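Local coordinates for protein Na-translocating NADH-quinone reductase subunit C NqrC (PDB 4XHF) that is a flavoprotein subunit of a bacterial membrane complex, its soluble part containing an FMN-binding domain with flavin mononucleotide bound, at residues R43-A48 and F120-D125; R200-K203 and G209-H212; V134-K139 and V161-H166. One frame throughout, in Å; residues are numbered along the deposited sequence.

Interaction 1: residues R43-A48 and F120-D125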
loop_
_atom_site.group_PDB
_atom_site.type_symbol
_atom_site.label_atom_id
_atom_site.label_comp_id
_atom_site.label_asym_id
_atom_site.label_seq_id
_atom_site.Cartn_x
_atom_site.Cartn_y
_atom_site.Cartn_z
ATOM N N ARG A 43 -0.872 1.956 13.155
ATOM C CA ARG A 43 -0.642 3.377 12.928
ATOM C C ARG A 43 -0.501 3.665 11.436
ATOM O O ARG A 43 -1.097 4.612 10.929
ATOM C CB ARG A 43 0.599 3.857 13.688
ATOM C CG ARG A 43 0.405 3.923 15.202
ATOM C CD ARG A 43 1.542 4.667 15.895
ATOM N NE ARG A 43 2.828 3.982 15.761
ATOM C CZ ARG A 43 3.316 3.098 16.630
ATOM N NH1 ARG A 43 2.635 2.764 17.719
ATOM N NH2 ARG A 43 4.498 2.543 16.407
ATOM N N TYR A 44 0.275 2.838 10.738
ATOM C CA TYR A 44 0.475 2.995 9.297
ATOM C C TYR A 44 -0.854 3.007 8.550
ATOM O O TYR A 44 -1.094 3.863 7.698
ATOM C CB TYR A 44 1.351 1.868 8.737
ATOM C CG TYR A 44 2.781 1.842 9.234
ATOM C CD1 TYR A 44 3.443 3.007 9.598
ATOM C CD2 TYR A 44 3.474 0.641 9.329
ATOM C CE1 TYR A 44 4.752 2.974 10.047
ATOM C CE2 TYR A 44 4.779 0.600 9.776
ATOM C CZ TYR A 44 5.414 1.767 10.134
ATOM O OH TYR A 44 6.716 1.723 10.579
ATOM N N VAL A 45 -1.712 2.048 8.879
ATOM C CA VAL A 45 -2.988 1.878 8.193
ATOM C C VAL A 45 -3.892 3.081 8.424
ATOM O O VAL A 45 -4.493 3.598 7.486
ATOM C CB VAL A 45 -3.695 0.580 8.656
ATOM C CG1 VAL A 45 -5.131 0.505 8.140
ATOM C CG2 VAL A 45 -2.910 -0.633 8.191
ATOM N N LEU A 46 -3.978 3.532 9.670
ATOM C CA LEU A 46 -4.821 4.676 9.999
ATOM C C LEU A 46 -4.276 5.947 9.358
ATOM O O LEU A 46 -5.039 6.780 8.873
ATOM C CB LEU A 46 -4.928 4.854 11.515
ATOM C CG LEU A 46 -5.678 3.760 12.280
ATOM C CD1 LEU A 46 -5.578 4.015 13.775
ATOM C CD2 LEU A 46 -7.139 3.670 11.849
ATOM N N MET A 47 -2.955 6.087 9.349
ATOM C CA MET A 47 -2.319 7.249 8.741
ATOM C C MET A 47 -2.602 7.299 7.245
ATOM O O MET A 47 -2.870 8.363 6.688
ATOM C CB MET A 47 -0.811 7.230 8.992
ATOM C CG MET A 47 -0.418 7.693 10.389
ATOM S SD MET A 47 1.350 7.622 10.756
ATOM C CE MET A 47 2.062 7.178 9.171
ATOM N N ALA A 48 -2.544 6.140 6.600
ATOM C CA ALA A 48 -2.817 6.054 5.172
ATOM C C ALA A 48 -4.282 6.362 4.880
ATOM O O ALA A 48 -4.603 7.022 3.893
ATOM C CB ALA A 48 -2.451 4.679 4.650
ATOM N N PHE A 120 -6.922 -4.024 4.326
ATOM C CA PHE A 120 -7.708 -3.420 5.397
ATOM C C PHE A 120 -8.847 -2.569 4.851
ATOM O O PHE A 120 -8.616 -1.630 4.095
ATOM C CB PHE A 120 -6.816 -2.556 6.288
ATOM C CG PHE A 120 -5.615 -3.271 6.823
ATOM C CD1 PHE A 120 -4.435 -3.308 6.100
ATOM C CD2 PHE A 120 -5.660 -3.895 8.056
ATOM C CE1 PHE A 120 -3.325 -3.964 6.594
ATOM C CE2 PHE A 120 -4.556 -4.552 8.557
ATOM C CZ PHE A 120 -3.386 -4.586 7.825
ATOM N N LYS A 121 -10.074 -2.907 5.236
ATOM C CA LYS A 121 -11.226 -2.060 4.953
ATOM C C LYS A 121 -11.380 -1.057 6.087
ATOM O O LYS A 121 -11.374 -1.441 7.254
ATOM C CB LYS A 121 -12.501 -2.889 4.799
ATOM C CG LYS A 121 -12.566 -3.720 3.527
ATOM C CD LYS A 121 -13.867 -4.504 3.453
ATOM C CE LYS A 121 -13.940 -5.359 2.202
ATOM N NZ LYS A 121 -15.204 -6.142 2.145
ATOM N N VAL A 122 -11.510 0.221 5.740
ATOM C CA VAL A 122 -11.611 1.286 6.735
ATOM C C VAL A 122 -12.971 1.974 6.646
ATOM O O VAL A 122 -13.416 2.344 5.560
ATOM C CB VAL A 122 -10.494 2.330 6.555
ATOM C CG1 VAL A 122 -10.504 3.328 7.704
ATOM C CG2 VAL A 122 -9.135 1.641 6.453
ATOM N N PHE A 123 -13.617 2.142 7.796
ATOM C CA PHE A 123 -14.952 2.731 7.869
ATOM C C PHE A 123 -14.944 4.020 8.687
ATOM O O PHE A 123 -14.219 4.131 9.675
ATOM C CB PHE A 123 -15.938 1.733 8.484
ATOM C CG PHE A 123 -15.993 0.413 7.767
ATOM C CD1 PHE A 123 -16.883 0.211 6.726
ATOM C CD2 PHE A 123 -15.153 -0.626 8.134
ATOM C CE1 PHE A 123 -16.935 -1.000 6.066
ATOM C CE2 PHE A 123 -15.202 -1.838 7.477
ATOM C CZ PHE A 123 -16.094 -2.024 6.441
ATOM N N ASP A 124 -15.753 4.991 8.276
ATOM C CA ASP A 124 -15.904 6.220 9.039
ATOM C C ASP A 124 -16.815 5.967 10.234
ATOM O O ASP A 124 -17.295 4.850 10.426
ATOM C CB ASP A 124 -16.462 7.346 8.164
ATOM C CG ASP A 124 -17.778 6.978 7.494
ATOM O OD1 ASP A 124 -18.528 6.138 8.035
ATOM O OD2 ASP A 124 -18.070 7.541 6.418
ATOM N N ASP A 125 -17.065 7.004 11.023
ATOM C CA ASP A 125 -17.921 6.873 12.197
ATOM C C ASP A 125 -19.347 6.486 11.813
ATOM O O ASP A 125 -20.076 5.899 12.614
ATOM C CB ASP A 125 -17.927 8.177 12.993
ATOM C CG ASP A 125 -16.542 8.573 13.460
ATOM O OD1 ASP A 125 -15.558 8.183 12.797
ATOM O OD2 ASP A 125 -16.437 9.271 14.490
#

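Interaction 2: residues R200-K203 and G209-H212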
loop_
_atom_site.group_PDB
_atom_site.type_symbol
_atom_site.label_atom_id
_atom_site.label_comp_id
_atom_site.label_asym_id
_atom_site.label_seq_id
_atom_site.Cartn_x
_atom_site.Cartn_y
_atom_site.Cartn_z
ATOM N N ARG A 200 2.197 8.948 -13.097
ATOM C CA ARG A 200 3.550 9.217 -13.568
ATOM C C ARG A 200 4.209 10.260 -12.676
ATOM O O ARG A 200 3.593 11.275 -12.350
ATOM C CB ARG A 200 3.540 9.711 -15.019
ATOM C CG ARG A 200 2.915 8.751 -16.014
ATOM C CD ARG A 200 3.773 7.518 -16.222
ATOM N NE ARG A 200 3.160 6.585 -17.164
ATOM C CZ ARG A 200 2.271 5.651 -16.836
ATOM N NH1 ARG A 200 1.871 5.505 -15.579
ATOM N NH2 ARG A 200 1.776 4.854 -17.775
ATOM N N LEU A 201 5.453 10.012 -12.278
ATOM C CA LEU A 201 6.213 11.013 -11.538
ATOM C C LEU A 201 6.783 12.042 -12.507
ATOM O O LEU A 201 7.411 11.687 -13.505
ATOM C CB LEU A 201 7.327 10.364 -10.718
ATOM C CG LEU A 201 6.931 10.094 -9.265
ATOM C CD1 LEU A 201 5.923 8.958 -9.181
ATOM C CD2 LEU A 201 8.155 9.795 -8.428
ATOM N N VAL A 202 6.553 13.315 -12.197
ATOM C CA VAL A 202 6.830 14.409 -13.118
ATOM C C VAL A 202 7.901 15.340 -12.571
ATOM O O VAL A 202 7.894 15.683 -11.388
ATOM C CB VAL A 202 5.553 15.227 -13.402
ATOM C CG1 VAL A 202 5.829 16.355 -14.387
ATOM C CG2 VAL A 202 4.448 14.321 -13.920
ATOM N N LYS A 203 8.807 15.762 -13.445
ATOM C CA LYS A 203 9.887 16.662 -13.059
ATOM C C LYS A 203 9.527 18.112 -13.366
ATOM O O LYS A 203 10.034 19.034 -12.730
ATOM C CB LYS A 203 11.187 16.277 -13.778
ATOM C CG LYS A 203 11.769 14.937 -13.333
ATOM C CD LYS A 203 13.215 14.758 -13.790
ATOM C CE LYS A 203 13.307 14.307 -15.239
ATOM N NZ LYS A 203 14.722 14.123 -15.671
ATOM N N GLY A 209 -4.310 20.430 -11.288
ATOM C CA GLY A 209 -5.205 19.735 -12.195
ATOM C C GLY A 209 -4.622 18.461 -12.777
ATOM O O GLY A 209 -5.327 17.698 -13.438
ATOM N N ASP A 210 -3.333 18.235 -12.547
ATOM C CA ASP A 210 -2.670 17.030 -13.031
ATOM C C ASP A 210 -2.899 15.872 -12.061
ATOM O O ASP A 210 -2.062 15.594 -11.202
ATOM C CB ASP A 210 -1.176 17.285 -13.213
ATOM C CG ASP A 210 -0.479 16.173 -13.974
ATOM O OD1 ASP A 210 -1.094 15.105 -14.178
ATOM O OD2 ASP A 210 0.690 16.368 -14.370
ATOM N N ILE A 211 -4.027 15.185 -12.217
ATOM C CA ILE A 211 -4.483 14.231 -11.211
ATOM C C ILE A 211 -3.736 12.897 -11.283
ATOM O O ILE A 211 -3.887 12.051 -10.402
ATOM C CB ILE A 211 -6.010 13.986 -11.343
ATOM C CG1 ILE A 211 -6.572 13.353 -10.067
ATOM C CG2 ILE A 211 -6.324 13.137 -12.572
ATOM C CD1 ILE A 211 -8.082 13.496 -9.928
ATOM N N HIS A 212 -2.926 12.717 -12.324
ATOM C CA HIS A 212 -2.116 11.507 -12.471
ATOM C C HIS A 212 -0.632 11.789 -12.252
ATOM O O HIS A 212 0.210 10.929 -12.507
ATOM C CB HIS A 212 -2.317 10.890 -13.856
ATOM C CG HIS A 212 -3.738 10.538 -14.162
ATOM N ND1 HIS A 212 -4.450 9.614 -13.428
ATOM C CD2 HIS A 212 -4.578 10.980 -15.127
ATOM C CE1 HIS A 212 -5.670 9.507 -13.924
ATOM N NE2 HIS A 212 -5.772 10.325 -14.955
#

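Interaction 3: residues V134-K139 and V161-H166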
loop_
_atom_site.group_PDB
_atom_site.type_symbol
_atom_site.label_atom_id
_atom_site.label_comp_id
_atom_site.label_asym_id
_atom_site.label_seq_id
_atom_site.Cartn_x
_atom_site.Cartn_y
_atom_site.Cartn_z
ATOM N N VAL A 134 -4.106 -1.120 1.138
ATOM C CA VAL A 134 -3.416 -2.307 0.642
ATOM C C VAL A 134 -1.902 -2.124 0.705
ATOM O O VAL A 134 -1.400 -1.014 0.529
ATOM C CB VAL A 134 -3.824 -2.637 -0.810
ATOM C CG1 VAL A 134 -5.318 -2.861 -0.901
ATOM C CG2 VAL A 134 -3.393 -1.530 -1.767
ATOM N N PRO A 135 -1.169 -3.216 0.958
ATOM C CA PRO A 135 0.293 -3.158 0.950
ATOM C C PRO A 135 0.855 -3.147 -0.465
ATOM O O PRO A 135 0.320 -3.819 -1.347
ATOM C CB PRO A 135 0.695 -4.438 1.683
ATOM C CG PRO A 135 -0.409 -5.388 1.378
ATOM C CD PRO A 135 -1.657 -4.551 1.341
ATOM N N PHE A 136 1.921 -2.387 -0.675
ATOM C CA PHE A 136 2.630 -2.415 -1.941
ATOM C C PHE A 136 4.115 -2.329 -1.654
ATOM O O PHE A 136 4.531 -1.760 -0.645
ATOM C CB PHE A 136 2.186 -1.269 -2.853
ATOM C CG PHE A 136 2.798 0.050 -2.505
ATOM C CD1 PHE A 136 2.439 0.707 -1.343
ATOM C CD2 PHE A 136 3.731 0.633 -3.339
ATOM C CE1 PHE A 136 2.996 1.923 -1.020
ATOM C CE2 PHE A 136 4.295 1.849 -3.021
ATOM C CZ PHE A 136 3.926 2.495 -1.860
ATOM N N TYR A 137 4.912 -2.920 -2.532
ATOM C CA TYR A 137 6.354 -2.818 -2.422
ATOM C C TYR A 137 7.000 -3.142 -3.755
ATOM O O TYR A 137 6.390 -3.774 -4.617
ATOM C CB TYR A 137 6.889 -3.742 -1.323
ATOM C CG TYR A 137 6.708 -5.218 -1.590
ATOM C CD1 TYR A 137 5.499 -5.847 -1.328
ATOM C CD2 TYR A 137 7.751 -5.987 -2.088
ATOM C CE1 TYR A 137 5.331 -7.198 -1.566
ATOM C CE2 TYR A 137 7.593 -7.338 -2.327
ATOM C CZ TYR A 137 6.383 -7.939 -2.064
ATOM O OH TYR A 137 6.225 -9.284 -2.303
ATOM N N GLY A 138 8.233 -2.687 -3.924
ATOM C CA GLY A 138 8.950 -2.877 -5.168
ATOM C C GLY A 138 10.363 -2.350 -5.053
ATOM O O GLY A 138 10.670 -1.564 -4.158
ATOM N N LYS A 139 11.230 -2.787 -5.958
ATOM C CA LYS A 139 12.613 -2.346 -5.941
ATOM C C LYS A 139 12.715 -0.907 -6.422
ATOM O O LYS A 139 12.178 -0.554 -7.473
ATOM C CB LYS A 139 13.484 -3.250 -6.813
ATOM C CG LYS A 139 14.975 -2.996 -6.660
ATOM C CD LYS A 139 15.754 -3.486 -7.865
ATOM C CE LYS A 139 17.248 -3.285 -7.674
ATOM N NZ LYS A 139 17.791 -4.131 -6.578
ATOM N N VAL A 161 -0.758 7.734 1.017
ATOM C CA VAL A 161 0.357 6.823 0.806
ATOM C C VAL A 161 1.319 6.903 1.984
ATOM O O VAL A 161 1.675 7.993 2.432
ATOM C CB VAL A 161 1.107 7.148 -0.496
ATOM C CG1 VAL A 161 2.324 6.244 -0.663
ATOM C CG2 VAL A 161 0.174 7.007 -1.684
ATOM N N VAL A 162 1.731 5.739 2.477
ATOM C CA VAL A 162 2.671 5.648 3.586
ATOM C C VAL A 162 3.782 4.669 3.234
ATOM O O VAL A 162 3.525 3.484 3.041
ATOM C CB VAL A 162 1.978 5.186 4.889
ATOM C CG1 VAL A 162 2.991 5.022 6.016
ATOM C CG2 VAL A 162 0.896 6.168 5.300
ATOM N N VAL A 163 5.010 5.170 3.148
ATOM C CA VAL A 163 6.184 4.319 2.973
ATOM C C VAL A 163 6.902 4.243 4.315
ATOM O O VAL A 163 7.150 5.271 4.944
ATOM C CB VAL A 163 7.128 4.858 1.872
ATOM C CG1 VAL A 163 8.411 4.039 1.788
ATOM C CG2 VAL A 163 6.421 4.859 0.525
ATOM N N TYR A 164 7.222 3.027 4.751
ATOM C CA TYR A 164 7.761 2.813 6.093
ATOM C C TYR A 164 9.112 2.094 6.109
ATOM O O TYR A 164 9.736 1.978 7.164
ATOM C CB TYR A 164 6.753 2.025 6.937
ATOM C CG TYR A 164 6.524 0.604 6.469
ATOM C CD1 TYR A 164 7.366 -0.425 6.873
ATOM C CD2 TYR A 164 5.463 0.288 5.632
ATOM C CE1 TYR A 164 7.164 -1.722 6.451
ATOM C CE2 TYR A 164 5.252 -1.009 5.206
ATOM C CZ TYR A 164 6.107 -2.009 5.621
ATOM O OH TYR A 164 5.913 -3.305 5.208
ATOM N N GLU A 165 9.563 1.605 4.957
ATOM C CA GLU A 165 10.850 0.913 4.887
ATOM C C GLU A 165 11.510 1.055 3.521
ATOM O O GLU A 165 10.846 0.995 2.486
ATOM C CB GLU A 165 10.679 -0.573 5.221
ATOM C CG GLU A 165 11.960 -1.392 5.072
ATOM C CD GLU A 165 11.787 -2.844 5.476
ATOM O OE1 GLU A 165 10.779 -3.167 6.136
ATOM O OE2 GLU A 165 12.662 -3.665 5.130
ATOM N N HIS A 166 12.829 1.224 3.533
ATOM C CA HIS A 166 13.606 1.331 2.308
ATOM C C HIS A 166 15.090 1.190 2.619
ATOM O O HIS A 166 15.491 1.172 3.784
ATOM C CB HIS A 166 13.341 2.667 1.611
ATOM C CG HIS A 166 14.000 3.833 2.277
ATOM N ND1 HIS A 166 15.240 4.300 1.903
ATOM C CD2 HIS A 166 13.596 4.620 3.304
ATOM C CE1 HIS A 166 15.571 5.328 2.664
ATOM N NE2 HIS A 166 14.590 5.542 3.522
#

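Interaction 1: residues R43-A48 and F120-D125
The C-terminal end of helix 29-48 packs against a face of the antiparallel sheet, with Val45 of the helix set on Phe120 and Val122 of strand 113-123. The nearest CA atoms of the two segments, those of Val45 and Phe120, are 7.6 Å apart, and no hydrogen bond joins the segments, so the contact is made entirely by apolar side chains. The central interaction is a CH-pi contact: Val45 CG2 lies 3.8 Å from the centroid of the Phe120 ring and only 14° off the ring normal. This methyl therefore comes down over a face, displaced toward the rim, where Phe120 CE1 is 3.7 Å from Val45 CG2. The valine's torsion divides the work between its branches. With CG1 anti to the backbone N (chi1 170°), CG2 is turned over the ring, while CG1 meets the root of the same side chain, 4.0 Å from Phe120 CB. From there Val45 CG1 also looks toward Val122 CG2, a looser approach of 4.5 Å. Phe120 and Val122 reach the helix together because the strand alternates, its intervening Lys121 pointing to the other side of the sheet. Phe63 of helix 58-66 touches both Val45 and Phe120, and Val133 of the adjacent strand 129-139 touches both Val45 and Val122, so the pair belongs to a larger buried cluster. The whole is a helix laid on one face of an antiparallel sheet, as in alpha+beta folds.

Interaction 2: residues R200-K203 and G209-H212
Arg200 and His212 form the tight end of this contact, where the backbone N of Arg200 donates to His212 O over 2.9 Å with an N-H...O angle of 166°. Beside it, Arg200 O stands 3.4 Å from His212 O, two acceptors that do not bond. The contact continues a small parallel sheet, since Arg200 and Val202 of strand 200-202 also bond through their backbones to Val214 of strand 213-215. The loop linking the two strands thus returns to the start of the first strand through His212. Both segments fall within the FMN-binding domain, and Lys203, at the end of the first, belongs to the flavin mononucleotide pocket. Toward Asp210 the packing loosens. With the carboxylate carbon trans to the backbone N (chi1 -168°), Asp210 OD2 only approaches a methyl, 4.3 Å from Val202 CG2, and no polar bond across the segments accompanies it. Asp210 is itself the centre of an inverse gamma turn, and its carbonyl accepts a bond from Lys188 NZ. The imidazole of His212 turns from the strand to Gln189, whose O pairs with ND1, and Ile211 CG2 rests over the middle of one face. Arg200 lies at the exposed margin, its side chain against Gln228 of helix 221-234.

Interaction 3: residues V134-K139 and V161-H166
Strand 134-139, carrying Phe136, and strand 161-165, carrying Val161 and Val163, run in broadly the same sense, with a 55° angle between their directions and a closest axis approach of 9.1 Å. That spacing is too wide for direct pairing. Strand 144-151 lies between them, bonding through its backbone to Phe136 by Gly147 and to Val162 by Tyr148. The Phe136 side chain bridges the gap. Its chi1 of 79° swings the ring toward the far strand, although its CB is not aimed there, and Phe136 also touches Val149 of the middle strand. The leading atom is Phe136 CZ, 4.2 Å from Val161 CG1. Phe136 CZ stands equally 4.2 Å from Val163 CG2, the methyl that lies anti to the valine's carbonyl carbon. Both methyls meet the ring obliquely, and the Phe136 and Val163 side chains cross at about a right angle. Between them, Val162 offers its backbone, with Val162 O 4.4 Å from Phe136 CE1, while its side chain packs on helix 29-48. Ala230, Met231 and Trp234 of helix 221-234 also touch Phe136. The result is an antiparallel sheet with helices 221-234 and 29-48 on its two faces, an alpha+beta arrangement.

Interactions 1 and 3 have centres 16 Å apart but touch directly, and their strands 113-123 and 129-139 are neighbours in one sheet. Helix 29-48 of interaction 1 also packs on strand 158-165: Tyr44 stacks with Tyr164, with Tyr44 CZ 3.5 Å from Tyr164 CB, and Ala48 N lies 3.7 Å from Val162 CG2. Interaction 2 is more peripheral, its nearest atoms about 10 Å from interaction 3 and about 15 Å from interaction 1. Helix 221-234 touches both interactions 2 and 3. Flavin mononucleotide lies about 11 Å from the Val202 side chain and about 12 Å from that of Val163; Lys203 NZ of interaction 2 faces FMN O1P in a long, weak ion pair.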